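PDB 7A0H: F-actin-capping protein subunit alpha from Plasmodium berghei, which probably caps the fast-growing barbed ends of actin filaments, blocking subunit exchange there without severing them, and does so as an atypical homodimer. Local coordinates for residues Lys10-Val15 and Ala39-Phe44; Asp26-Leu31 and Asn43-Ile48; Ser50-Asp55 and Leu94-Ile99. One frame throughout, in Å; residues are numbered along the deposited sequence.

Interaction 1 of 3, residues Lys10-Val15 and Ala39-Phe44; sequences KFIRHV and AIIQNF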
ATOM      1  N   LYS A  10       3.887  19.889  -4.527  1.00142.75           N
ATOM      2  CA  LYS A  10       2.779  18.985  -4.781  1.00122.37           C
ATOM      3  C   LYS A  10       3.304  17.596  -5.036  1.00108.46           C
ATOM      4  O   LYS A  10       2.707  16.613  -4.597  1.00110.91           O
ATOM      5  CB  LYS A  10       1.975  19.468  -5.973  1.00120.44           C
ATOM      6  CG  LYS A  10       1.320  20.801  -5.730  1.00112.05           C
ATOM      7  CD  LYS A  10       0.530  21.253  -6.924  1.00127.88           C
ATOM      8  CE  LYS A  10      -0.080  22.615  -6.674  1.00147.56           C
ATOM      9  NZ  LYS A  10      -0.729  23.168  -7.904  1.00173.74           N
ATOM     10  N   PHE A  11       4.464  17.505  -5.677  1.00134.92           N
ATOM     11  CA  PHE A  11       5.023  16.198  -5.981  1.00129.41           C
ATOM     12  C   PHE A  11       5.669  15.561  -4.761  1.00 98.00           C
ATOM     13  O   PHE A  11       5.467  14.370  -4.510  1.00 95.12           O
ATOM     14  CB  PHE A  11       6.055  16.339  -7.101  1.00109.11           C
ATOM     15  CG  PHE A  11       6.777  15.081  -7.410  1.00 93.12           C
ATOM     16  CD1 PHE A  11       6.139  14.052  -8.054  1.00108.58           C
ATOM     17  CD2 PHE A  11       8.095  14.933  -7.073  1.00 89.54           C
ATOM     18  CE1 PHE A  11       6.808  12.903  -8.333  1.00104.00           C
ATOM     19  CE2 PHE A  11       8.758  13.783  -7.352  1.00 92.78           C
ATOM     20  CZ  PHE A  11       8.120  12.770  -7.982  1.00102.78           C
ATOM     21  N   ILE A  12       6.407  16.352  -3.975  1.00102.78           N
ATOM     22  CA  ILE A  12       7.039  15.836  -2.759  1.00103.27           C
ATOM     23  C   ILE A  12       5.987  15.353  -1.780  1.00 88.86           C
ATOM     24  O   ILE A  12       6.158  14.340  -1.095  1.00 75.28           O
ATOM     25  CB  ILE A  12       7.940  16.924  -2.136  1.00 96.06           C
ATOM     26  CG1 ILE A  12       9.252  17.033  -2.907  1.00 94.35           C
ATOM     27  CG2 ILE A  12       8.188  16.583  -0.665  1.00106.69           C
ATOM     28  CD1 ILE A  12      10.093  18.231  -2.571  1.00 88.27           C
ATOM     29  N   ARG A  13       4.892  16.095  -1.680  1.00127.05           N
ATOM     30  CA  ARG A  13       3.767  15.691  -0.847  1.00121.41           C
ATOM     31  C   ARG A  13       3.132  14.414  -1.367  1.00105.47           C
ATOM     32  O   ARG A  13       2.881  13.484  -0.605  1.00105.40           O
ATOM     33  CB  ARG A  13       2.764  16.836  -0.775  1.00 93.44           C
ATOM     34  CG  ARG A  13       1.555  16.597   0.060  1.00112.42           C
ATOM     35  CD  ARG A  13       0.957  17.898   0.483  1.00102.33           C
ATOM     36  NE  ARG A  13       1.704  18.429   1.615  1.00125.41           N
ATOM     37  CZ  ARG A  13       1.638  19.686   2.033  1.00121.01           C
ATOM     38  NH1 ARG A  13       0.868  20.553   1.392  1.00117.28           N
ATOM     39  NH2 ARG A  13       2.351  20.067   3.085  1.00108.35           N
ATOM     40  N   HIS A  14       2.888  14.334  -2.665  1.00111.39           N
ATOM     41  CA  HIS A  14       2.237  13.144  -3.185  1.00 92.28           C
ATOM     42  C   HIS A  14       3.077  11.900  -2.969  1.00 90.78           C
ATOM     43  O   HIS A  14       2.546  10.856  -2.595  1.00110.62           O
ATOM     44  CB  HIS A  14       1.924  13.343  -4.668  1.00116.20           C
ATOM     45  CG  HIS A  14       1.113  12.238  -5.262  1.00117.37           C
ATOM     46  ND1 HIS A  14       1.519  11.548  -6.386  1.00130.50           N
ATOM     47  CD2 HIS A  14      -0.054  11.672  -4.872  1.00123.30           C
ATOM     48  CE1 HIS A  14       0.622  10.621  -6.678  1.00135.94           C
ATOM     49  NE2 HIS A  14      -0.341  10.674  -5.773  1.00126.53           N
ATOM     50  N   VAL A  15       4.391  11.992  -3.138  1.00 89.29           N
ATOM     51  CA  VAL A  15       5.216  10.799  -2.985  1.00100.86           C
ATOM     52  C   VAL A  15       5.335  10.391  -1.529  1.00 83.55           C
ATOM     53  O   VAL A  15       5.334   9.203  -1.209  1.00 93.39           O
ATOM     54  CB  VAL A  15       6.603  10.981  -3.626  1.00110.03           C
ATOM     55  CG1 VAL A  15       6.461  11.058  -5.135  1.00127.30           C
ATOM     56  CG2 VAL A  15       7.305  12.194  -3.074  1.00104.81           C
ATOM     57  N   ALA A  39      16.865  25.399   0.423  1.00 91.54           N
ATOM     58  CA  ALA A  39      16.541  25.374   1.841  1.00 85.96           C
ATOM     59  C   ALA A  39      15.047  25.459   2.093  1.00 78.65           C
ATOM     60  O   ALA A  39      14.601  25.050   3.169  1.00 85.52           O
ATOM     61  CB  ALA A  39      17.279  26.530   2.552  1.00 70.12           C
ATOM     62  N   ILE A  40      14.268  25.977   1.141  1.00 80.16           N
ATOM     63  CA  ILE A  40      12.823  26.039   1.313  1.00 83.53           C
ATOM     64  C   ILE A  40      12.237  24.646   1.291  1.00 82.13           C
ATOM     65  O   ILE A  40      11.344  24.299   2.091  1.00 83.42           O
ATOM     66  CB  ILE A  40      12.174  26.916   0.227  1.00 87.57           C
ATOM     67  CG1 ILE A  40      12.519  28.375   0.478  1.00111.13           C
ATOM     68  CG2 ILE A  40      10.661  26.659   0.179  1.00100.39           C
ATOM     69  CD1 ILE A  40      12.007  29.335  -0.561  1.00114.52           C
ATOM     70  N   ILE A  41      12.744  23.810   0.393  1.00 84.04           N
ATOM     71  CA  ILE A  41      12.169  22.470   0.305  1.00102.60           C
ATOM     72  C   ILE A  41      12.817  21.527   1.298  1.00 66.28           C
ATOM     73  O   ILE A  41      12.232  20.497   1.596  1.00 73.44           O
ATOM     74  CB  ILE A  41      12.239  21.922  -1.135  1.00 86.62           C
ATOM     75  CG1 ILE A  41      13.579  21.285  -1.468  1.00 90.32           C
ATOM     76  CG2 ILE A  41      11.839  23.017  -2.122  1.00 97.90           C
ATOM     77  CD1 ILE A  41      13.554  19.798  -1.304  1.00 70.10           C
ATOM     78  N   GLN A  42      13.995  21.862   1.828  1.00 72.92           N
ATOM     79  CA  GLN A  42      14.500  21.113   2.967  1.00 76.08           C
ATOM     80  C   GLN A  42      13.586  21.323   4.151  1.00 59.28           C
ATOM     81  O   GLN A  42      13.232  20.374   4.826  1.00 60.95           O
ATOM     82  CB  GLN A  42      15.931  21.532   3.264  1.00 75.22           C
ATOM     83  CG  GLN A  42      16.838  20.985   2.175  1.00 87.85           C
ATOM     84  CD  GLN A  42      17.621  19.778   2.606  1.00104.21           C
ATOM     85  OE1 GLN A  42      17.522  19.330   3.762  1.00109.99           O
ATOM     86  NE2 GLN A  42      18.365  19.193   1.667  1.00 93.76           N
ATOM     87  N   ASN A  43      13.110  22.541   4.341  1.00 68.75           N
ATOM     88  CA  ASN A  43      12.235  22.897   5.445  1.00 73.61           C
ATOM     89  C   ASN A  43      10.800  22.449   5.231  1.00 68.96           C
ATOM     90  O   ASN A  43      10.142  22.012   6.191  1.00 66.53           O
ATOM     91  CB  ASN A  43      12.320  24.404   5.663  1.00 72.10           C
ATOM     92  CG  ASN A  43      13.667  24.829   6.227  1.00 74.90           C
ATOM     93  OD1 ASN A  43      14.320  24.056   6.951  1.00 91.59           O
ATOM     94  ND2 ASN A  43      14.119  26.027   5.857  1.00 85.82           N
ATOM     95  N   PHE A  44      10.297  22.557   4.006  1.00 65.77           N
ATOM     96  CA  PHE A  44       9.034  21.962   3.617  1.00 69.52           C
ATOM     97  C   PHE A  44       9.045  20.478   3.927  1.00 73.90           C
ATOM     98  O   PHE A  44       8.120  19.953   4.545  1.00 69.70           O
ATOM     99  CB  PHE A  44       8.804  22.182   2.125  1.00 80.40           C
ATOM    100  CG  PHE A  44       7.557  21.567   1.578  1.00 83.90           C
ATOM    101  CD1 PHE A  44       6.333  22.190   1.721  1.00 79.75           C
ATOM    102  CD2 PHE A  44       7.622  20.386   0.859  1.00 86.62           C
ATOM    103  CE1 PHE A  44       5.198  21.632   1.178  1.00 89.49           C
ATOM    104  CE2 PHE A  44       6.495  19.828   0.337  1.00 93.11           C
ATOM    105  CZ  PHE A  44       5.283  20.460   0.490  1.00 87.28           C
TER
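Phe44 reaches from helix 39-55 across to helix 3-18 and lays its ring between Ile12 and the end of Arg13. With CG anti to the backbone N, the ring is carried out from its own helix toward the other. Ile12 meets it at the edge: its CG2 methyl lies near the ring plane, 3.8 Å from Phe44 CE2, and the two side chains run past each other in opposite directions. Arg13 leaves its helix pointing past the contact, then bends at chi3 (-80°), which swings the guanidinium back to the ring. There the Phe44 ring reaches over one guanidinium face, toward its margin, with Arg13 NH2 3.8 Å from Phe44 CE1; the approach to the ring is oblique, the two planes inclined at 42°. The helices belong to the N-terminal three-helix bundle of the capping-protein fold; they run in nearly the same direction, their segment axes 28° apart and 11.5 Å at closest approach, because helix 21-35 makes the return run between them. The other branch of Ile12 meets Ile41 almost at right angles, Ile12 CD1 being 4.0 Å from Ile41 CD1. Leu31 and Phe35 of helix 21-35 extend this apolar cluster.

Interaction 2 of 3, residues Asp26-Leu31 and Asn43-Ile48; sequences DLISNL and NFIEDI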
ATOM      1  N   ASP A  26      14.330   6.349   2.650  1.00 80.09           N
ATOM      2  CA  ASP A  26      15.012   6.255   1.368  1.00 81.81           C
ATOM      3  C   ASP A  26      14.426   7.290   0.432  1.00 85.22           C
ATOM      4  O   ASP A  26      15.165   7.999  -0.273  1.00 87.06           O
ATOM      5  CB  ASP A  26      14.928   4.855   0.766  1.00 84.76           C
ATOM      6  CG  ASP A  26      15.624   3.781   1.646  1.00 98.07           C
ATOM      7  OD1 ASP A  26      16.543   4.122   2.438  1.00 84.97           O
ATOM      8  OD2 ASP A  26      15.246   2.590   1.531  1.00100.22           O
ATOM      9  N   LEU A  27      13.103   7.451   0.451  1.00 84.83           N
ATOM     10  CA  LEU A  27      12.484   8.396  -0.481  1.00 93.46           C
ATOM     11  C   LEU A  27      12.961   9.832  -0.225  1.00 96.26           C
ATOM     12  O   LEU A  27      13.242  10.578  -1.180  1.00 94.54           O
ATOM     13  CB  LEU A  27      10.966   8.316  -0.399  1.00 87.98           C
ATOM     14  CG  LEU A  27      10.284   9.274  -1.391  1.00 95.84           C
ATOM     15  CD1 LEU A  27      10.775   9.008  -2.814  1.00 93.41           C
ATOM     16  CD2 LEU A  27       8.766   9.130  -1.309  1.00 95.06           C
ATOM     17  N   ILE A  28      13.039  10.238   1.051  1.00 94.15           N
ATOM     18  CA  ILE A  28      13.511  11.570   1.396  1.00 79.08           C
ATOM     19  C   ILE A  28      14.921  11.787   0.870  1.00107.14           C
ATOM     20  O   ILE A  28      15.207  12.784   0.182  1.00101.18           O
ATOM     21  CB  ILE A  28      13.487  11.777   2.927  1.00 87.73           C
ATOM     22  CG1 ILE A  28      12.076  11.644   3.489  1.00 89.35           C
ATOM     23  CG2 ILE A  28      14.218  13.097   3.255  1.00 93.59           C
ATOM     24  CD1 ILE A  28      11.009  12.330   2.677  1.00 95.00           C
ATOM     25  N   SER A  29      15.835  10.861   1.200  1.00105.18           N
ATOM     26  CA  SER A  29      17.216  10.918   0.732  1.00 97.35           C
ATOM     27  C   SER A  29      17.304  11.161  -0.766  1.00109.74           C
ATOM     28  O   SER A  29      18.172  11.916  -1.230  1.00118.09           O
ATOM     29  CB  SER A  29      17.952   9.635   1.103  1.00 91.19           C
ATOM     30  OG  SER A  29      19.201   9.567   0.442  1.00120.43           O
ATOM     31  N   ASN A  30      16.447  10.507  -1.557  1.00107.78           N
ATOM     32  CA  ASN A  30      16.508  10.706  -2.999  1.00106.76           C
ATOM     33  C   ASN A  30      16.016  12.100  -3.357  1.00108.35           C
ATOM     34  O   ASN A  30      16.467  12.690  -4.342  1.00146.78           O
ATOM     35  CB  ASN A  30      15.655   9.671  -3.748  1.00103.07           C
ATOM     36  CG  ASN A  30      16.294   8.287  -3.827  1.00112.11           C
ATOM     37  OD1 ASN A  30      17.497   8.124  -3.624  1.00132.66           O
ATOM     38  ND2 ASN A  30      15.480   7.282  -4.145  1.00142.42           N
ATOM     39  N   LEU A  31      15.084  12.632  -2.569  1.00101.36           N
ATOM     40  CA  LEU A  31      14.544  13.963  -2.824  1.00119.53           C
ATOM     41  C   LEU A  31      15.589  15.039  -2.533  1.00112.16           C
ATOM     42  O   LEU A  31      15.666  16.057  -3.238  1.00123.27           O
ATOM     43  CB  LEU A  31      13.274  14.162  -1.981  1.00124.10           C
ATOM     44  CG  LEU A  31      12.014  13.397  -2.418  1.00104.25           C
ATOM     45  CD1 LEU A  31      10.829  13.625  -1.438  1.00122.67           C
ATOM     46  CD2 LEU A  31      11.595  13.733  -3.855  1.00 82.88           C
ATOM     47  N   ASN A  43      13.110  22.541   4.341  1.00 68.75           N
ATOM     48  CA  ASN A  43      12.235  22.897   5.445  1.00 73.61           C
ATOM     49  C   ASN A  43      10.800  22.449   5.231  1.00 68.96           C
ATOM     50  O   ASN A  43      10.142  22.012   6.191  1.00 66.53           O
ATOM     51  CB  ASN A  43      12.320  24.404   5.663  1.00 72.10           C
ATOM     52  CG  ASN A  43      13.667  24.829   6.227  1.00 74.90           C
ATOM     53  OD1 ASN A  43      14.320  24.056   6.951  1.00 91.59           O
ATOM     54  ND2 ASN A  43      14.119  26.027   5.857  1.00 85.82           N
ATOM     55  N   PHE A  44      10.297  22.557   4.006  1.00 65.77           N
ATOM     56  CA  PHE A  44       9.034  21.962   3.617  1.00 69.52           C
ATOM     57  C   PHE A  44       9.045  20.478   3.927  1.00 73.90           C
ATOM     58  O   PHE A  44       8.120  19.953   4.545  1.00 69.70           O
ATOM     59  CB  PHE A  44       8.804  22.182   2.125  1.00 80.40           C
ATOM     60  CG  PHE A  44       7.557  21.567   1.578  1.00 83.90           C
ATOM     61  CD1 PHE A  44       6.333  22.190   1.721  1.00 79.75           C
ATOM     62  CD2 PHE A  44       7.622  20.386   0.859  1.00 86.62           C
ATOM     63  CE1 PHE A  44       5.198  21.632   1.178  1.00 89.49           C
ATOM     64  CE2 PHE A  44       6.495  19.828   0.337  1.00 93.11           C
ATOM     65  CZ  PHE A  44       5.283  20.460   0.490  1.00 87.28           C
ATOM     66  N   ILE A  45      10.139  19.803   3.598  1.00 64.18           N
ATOM     67  CA  ILE A  45      10.203  18.384   3.859  1.00 68.59           C
ATOM     68  C   ILE A  45      10.225  18.168   5.361  1.00 65.69           C
ATOM     69  O   ILE A  45       9.541  17.280   5.876  1.00 65.70           O
ATOM     70  CB  ILE A  45      11.417  17.762   3.169  1.00 62.51           C
ATOM     71  CG1 ILE A  45      11.262  17.741   1.648  1.00 74.15           C
ATOM     72  CG2 ILE A  45      11.615  16.290   3.595  1.00 59.75           C
ATOM     73  CD1 ILE A  45      12.579  17.298   0.917  1.00 73.49           C
ATOM     74  N   GLU A  46      11.017  18.964   6.091  1.00 66.74           N
ATOM     75  CA  GLU A  46      11.058  18.803   7.537  1.00 63.29           C
ATOM     76  C   GLU A  46       9.668  18.997   8.160  1.00 63.55           C
ATOM     77  O   GLU A  46       9.289  18.245   9.042  1.00 64.13           O
ATOM     78  CB  GLU A  46      12.069  19.751   8.176  1.00 58.91           C
ATOM     79  CG  GLU A  46      12.284  19.404   9.721  1.00 72.28           C
ATOM     80  CD  GLU A  46      11.242  20.012  10.653  1.00 71.90           C
ATOM     81  OE1 GLU A  46      10.557  20.977  10.233  1.00 76.28           O
ATOM     82  OE2 GLU A  46      11.138  19.571  11.837  1.00 76.41           O
ATOM     83  N   ASP A  47       8.889  19.980   7.699  1.00 58.41           N
ATOM     84  CA  ASP A  47       7.545  20.171   8.226  1.00 61.36           C
ATOM     85  C   ASP A  47       6.667  18.965   7.954  1.00 68.99           C
ATOM     86  O   ASP A  47       6.030  18.420   8.863  1.00 67.64           O
ATOM     87  CB  ASP A  47       6.929  21.454   7.680  1.00 59.46           C
ATOM     88  CG  ASP A  47       7.449  22.656   8.446  1.00 84.20           C
ATOM     89  OD1 ASP A  47       7.526  22.527   9.705  1.00 95.20           O
ATOM     90  OD2 ASP A  47       7.849  23.677   7.845  1.00 87.00           O
ATOM     91  N   ILE A  48       6.646  18.508   6.719  1.00 58.33           N
ATOM     92  CA  ILE A  48       5.821  17.363   6.378  1.00 60.94           C
ATOM     93  C   ILE A  48       6.194  16.144   7.221  1.00 61.94           C
ATOM     94  O   ILE A  48       5.333  15.344   7.618  1.00 58.35           O
ATOM     95  CB  ILE A  48       5.963  17.042   4.883  1.00 62.02           C
ATOM     96  CG1 ILE A  48       5.026  17.919   4.095  1.00 73.63           C
ATOM     97  CG2 ILE A  48       5.715  15.573   4.666  1.00 64.65           C
ATOM     98  CD1 ILE A  48       5.220  17.735   2.602  1.00 79.37           C
TER
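Ile45 carries the whole contact from the side of helix 39-55, setting its two branches against Ile28 and Leu31, one turn apart on helix 21-35. A chi1 of -70° sets CG1 of Ile45 beside the backbone N and leaves the CG2 methyl anti to it, and this methyl meets Ile28. It lies 4.1 Å from Ile28 CD1 and equally 4.1 Å from Ile28 CG2, so that one methyl touches both ends of the forked Ile28 side chain. The two isoleucine side chains slide past each other in opposite directions. Helices 21-35 and 39-55 are neighbours in the up-down-up three-helix bundle that forms the N-terminal part of the capping-protein fold. The longer branch of Ile45 is extended (chi2 172°) and takes its CD1 toward the next turn, where it comes within 4.3 Å of Leu31 CB, a looser touch. The backbones stay well apart, the nearest CA atoms, of Ile28 and Ile45, being 8.0 Å from each other. All three touching side chains are buried and purely apolar, which leaves the contact to dispersion and the exclusion of water. Leu16 of helix 3-18 also packs on Ile28, and Leu94, from the loop before strand 97-103, closes on Ile45. Further along, Ile48 packs on Arg13 of helix 3-18. Asn30, on the other side of helix 21-35, packs on Phe11 of the second subunit.

Interaction 3 of 3, residues Ser50-Asp55 and Leu94-Ile99; sequences SKYNED and LKRKVI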
ATOM      1  N   SER A  50       7.643  16.134  10.269  1.00 57.42           N
ATOM      2  CA  SER A  50       7.296  16.293  11.665  1.00 64.75           C
ATOM      3  C   SER A  50       5.823  15.988  11.887  1.00 59.52           C
ATOM      4  O   SER A  50       5.457  15.406  12.897  1.00 60.38           O
ATOM      5  CB  SER A  50       7.643  17.698  12.129  1.00 57.13           C
ATOM      6  OG  SER A  50       6.890  18.669  11.403  1.00 64.68           O
ATOM      7  N   LYS A  51       4.963  16.401  10.977  1.00 63.93           N
ATOM      8  CA  LYS A  51       3.545  16.140  11.136  1.00 65.73           C
ATOM      9  C   LYS A  51       3.264  14.660  10.966  1.00 65.81           C
ATOM     10  O   LYS A  51       2.470  14.070  11.709  1.00 60.99           O
ATOM     11  CB  LYS A  51       2.761  16.959  10.126  1.00 61.75           C
ATOM     12  CG  LYS A  51       1.250  16.750  10.172  1.00 91.22           C
ATOM     13  CD  LYS A  51       0.623  17.356  11.415  1.00115.50           C
ATOM     14  CE  LYS A  51      -0.900  17.480  11.288  1.00 74.90           C
ATOM     15  NZ  LYS A  51      -1.583  16.183  11.551  1.00113.38           N
ATOM     16  N   TYR A  52       3.824  14.079   9.922  1.00 64.60           N
ATOM     17  CA  TYR A  52       3.811  12.634   9.782  1.00 64.50           C
ATOM     18  C   TYR A  52       4.204  11.931  11.079  1.00 64.72           C
ATOM     19  O   TYR A  52       3.532  10.989  11.523  1.00 65.19           O
ATOM     20  CB  TYR A  52       4.769  12.284   8.640  1.00 55.81           C
ATOM     21  CG  TYR A  52       4.851  10.854   8.386  1.00 56.95           C
ATOM     22  CD1 TYR A  52       3.928  10.233   7.578  1.00 80.66           C
ATOM     23  CD2 TYR A  52       5.825  10.089   9.007  1.00 71.86           C
ATOM     24  CE1 TYR A  52       3.979   8.878   7.363  1.00 86.17           C
ATOM     25  CE2 TYR A  52       5.885   8.731   8.812  1.00 98.53           C
ATOM     26  CZ  TYR A  52       4.963   8.130   7.981  1.00 88.74           C
ATOM     27  OH  TYR A  52       5.044   6.776   7.751  1.00101.27           O
ATOM     28  N   ASN A  53       5.312  12.359  11.698  1.00 67.49           N
ATOM     29  CA  ASN A  53       5.771  11.739  12.937  1.00 64.06           C
ATOM     30  C   ASN A  53       4.729  11.913  14.032  1.00 57.71           C
ATOM     31  O   ASN A  53       4.486  11.023  14.839  1.00 51.01           O
ATOM     32  CB  ASN A  53       7.094  12.376  13.410  1.00 54.97           C
ATOM     33  CG  ASN A  53       8.310  11.789  12.736  1.00 60.21           C
ATOM     34  OD1 ASN A  53       8.179  10.895  11.908  1.00 58.87           O
ATOM     35  ND2 ASN A  53       9.513  12.313  13.056  1.00 54.73           N
ATOM     36  N   GLU A  54       4.128  13.071  14.088  1.00 57.50           N
ATOM     37  CA  GLU A  54       3.146  13.294  15.126  1.00 62.46           C
ATOM     38  C   GLU A  54       1.943  12.420  14.885  1.00 59.61           C
ATOM     39  O   GLU A  54       1.420  11.816  15.837  1.00 58.72           O
ATOM     40  CB  GLU A  54       2.803  14.775  15.171  1.00 50.36           C
ATOM     41  CG  GLU A  54       4.031  15.566  15.643  1.00 55.22           C
ATOM     42  CD  GLU A  54       3.861  17.064  15.482  1.00 68.20           C
ATOM     43  OE1 GLU A  54       2.820  17.484  14.933  1.00 53.04           O
ATOM     44  OE2 GLU A  54       4.742  17.819  15.957  1.00 57.19           O
ATOM     45  N   ASP A  55       1.528  12.291  13.613  1.00 57.18           N
ATOM     46  CA  ASP A  55       0.380  11.477  13.265  1.00 47.42           C
ATOM     47  C   ASP A  55       0.576  10.005  13.598  1.00 56.45           C
ATOM     48  O   ASP A  55      -0.382   9.231  13.537  1.00 54.56           O
ATOM     49  CB  ASP A  55       0.041  11.643  11.795  1.00 55.34           C
ATOM     50  CG  ASP A  55      -0.552  12.989  11.530  1.00 58.03           C
ATOM     51  OD1 ASP A  55      -0.710  13.734  12.527  1.00 70.26           O
ATOM     52  OD2 ASP A  55      -0.887  13.300  10.381  1.00 74.16           O
ATOM     53  N   LEU A  94      13.823  14.316  10.820  1.00 79.84           N
ATOM     54  CA  LEU A  94      14.410  13.486   9.776  1.00 67.36           C
ATOM     55  C   LEU A  94      15.343  12.464  10.394  1.00 72.15           C
ATOM     56  O   LEU A  94      15.346  11.288  10.014  1.00 76.65           O
ATOM     57  CB  LEU A  94      15.152  14.340   8.752  1.00 99.14           C
ATOM     58  CG  LEU A  94      14.385  15.532   8.184  1.00 98.92           C
ATOM     59  CD1 LEU A  94      15.304  16.752   7.930  1.00103.33           C
ATOM     60  CD2 LEU A  94      13.687  15.067   6.903  1.00111.02           C
ATOM     61  N   LYS A  95      16.158  12.902  11.343  1.00 63.55           N
ATOM     62  CA  LYS A  95      17.074  11.969  11.976  1.00 70.82           C
ATOM     63  C   LYS A  95      16.386  11.100  13.032  1.00 77.17           C
ATOM     64  O   LYS A  95      16.905  10.029  13.369  1.00 73.85           O
ATOM     65  CB  LYS A  95      18.218  12.768  12.613  1.00 76.81           C
ATOM     66  CG  LYS A  95      19.110  13.594  11.675  1.00 82.16           C
ATOM     67  CD  LYS A  95      20.057  12.672  10.865  1.00 86.64           C
ATOM     68  CE  LYS A  95      21.121  13.451  10.044  1.00 97.64           C
ATOM     69  NZ  LYS A  95      21.741  12.682   8.851  1.00 75.69           N
ATOM     70  N   ARG A  96      15.248  11.541  13.571  1.00 70.23           N
ATOM     71  CA  ARG A  96      14.590  10.834  14.679  1.00 70.63           C
ATOM     72  C   ARG A  96      15.549  10.688  15.857  1.00 60.88           C
ATOM     73  O   ARG A  96      15.861   9.586  16.326  1.00 71.80           O
ATOM     74  CB  ARG A  96      14.055   9.463  14.252  1.00 59.29           C
ATOM     75  CG  ARG A  96      12.833   9.539  13.331  1.00 78.37           C
ATOM     76  CD  ARG A  96      12.079   8.219  13.275  1.00 79.04           C
ATOM     77  NE  ARG A  96      10.913   8.305  12.386  1.00 80.85           N
ATOM     78  CZ  ARG A  96      10.157   7.257  12.028  1.00 80.32           C
ATOM     79  NH1 ARG A  96      10.446   6.029  12.475  1.00 70.50           N
ATOM     80  NH2 ARG A  96       9.100   7.434  11.244  1.00 64.68           N
ATOM     81  N   LYS A  97      16.038  11.828  16.319  1.00 69.07           N
ATOM     82  CA  LYS A  97      16.912  11.855  17.472  1.00 50.93           C
ATOM     83  C   LYS A  97      16.632  13.088  18.275  1.00 50.12           C
ATOM     84  O   LYS A  97      16.028  14.047  17.788  1.00 64.08           O
ATOM     85  CB  LYS A  97      18.395  11.787  17.110  1.00 63.17           C
ATOM     86  CG  LYS A  97      18.918  12.972  16.279  1.00 75.65           C
ATOM     87  CD  LYS A  97      20.478  12.977  16.232  1.00 79.32           C
ATOM     88  CE  LYS A  97      21.062  14.072  15.345  1.00 70.89           C
ATOM     89  NZ  LYS A  97      22.555  13.880  15.237  1.00 95.46           N
ATOM     90  N   VAL A  98      17.032  13.020  19.541  1.00 58.15           N
ATOM     91  CA  VAL A  98      16.956  14.149  20.439  1.00 64.05           C
ATOM     92  C   VAL A  98      18.199  15.016  20.253  1.00 52.16           C
ATOM     93  O   VAL A  98      19.329  14.536  20.437  1.00 66.37           O
ATOM     94  CB  VAL A  98      16.850  13.677  21.888  1.00 56.40           C
ATOM     95  CG1 VAL A  98      16.845  14.854  22.830  1.00 55.31           C
ATOM     96  CG2 VAL A  98      15.571  12.876  22.070  1.00 63.34           C
ATOM     97  N   ILE A  99      17.994  16.312  20.071  1.00 60.79           N
ATOM     98  CA  ILE A  99      19.116  17.230  19.868  1.00 66.37           C
ATOM     99  C   ILE A  99      19.259  18.244  20.982  1.00 62.32           C
ATOM    100  O   ILE A  99      20.239  18.981  20.999  1.00 57.89           O
ATOM    101  CB  ILE A  99      19.021  17.951  18.504  1.00 65.50           C
ATOM    102  CG1 ILE A  99      17.706  18.752  18.372  1.00 56.26           C
ATOM    103  CG2 ILE A  99      18.986  16.937  17.413  1.00 56.73           C
ATOM    104  CD1 ILE A  99      17.541  19.587  17.041  1.00 55.49           C
TER
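A G1 beta bulge, in which Arg96 and Lys97 both face Asn92, closes the turn between strands 87-92 and 97-103 and brings the arginine to the last turns of helix 39-55. Arg96 takes the left-handed helical conformation (phi 57°, psi 57°) expected at the first position of such a bulge, and its side chain, extended from CG to NE, spans the distance to the helix, where Asn53 and Tyr52 receive its tip. Arg96 NH2 lies 3.6 Å from Asn53 OD1, and Arg96 NE is 3.8 Å from that same oxygen, both too far for hydrogen bonding. The amide and guanidinium planes are turned 64° from one another, and OD1 approaches the guanidinium obliquely. Beside it, Arg96 NH2 lies near the plane of the Tyr52 ring, at its edge, 4.2 Å from Tyr52 CE2; this is not a cation-pi stack. The other end of the Asn53 amide is held by a weak hydrogen bond from ND2 to ND1 of His93, in the same turn. Ile58 of strand 58-62 packs against both Asn53 and Arg96. Asn53 OD1 is buried by the contact and finds no hydrogen-bonding partner in the model, so the guanidinium probably compensates it through longer-range electrostatic attraction between a cation and the negative end of the amide dipole.

Overall arrangement
Helix 39-55 is common to all three contacts, which follow one another down its length: interaction 1 near its start, interaction 2 in the middle and interaction 3 at its last turns. The centres of interactions 1 and 2 lie about 6 Å apart, and their apolar side chains join in one core, where Ile12 CG2 is 4.0 Å from Ile45 CG1. Interaction 3 lies about 12 Å, centre to centre, from interaction 2, and Leu94 bridges the two, its CD2 being 4.1 Å from Ile45 CG2. Interactions 1 and 3, with centres about 16 Å apart, do not touch. Together they bind the N-terminal helical bundle within itself and to the following four-stranded sheet.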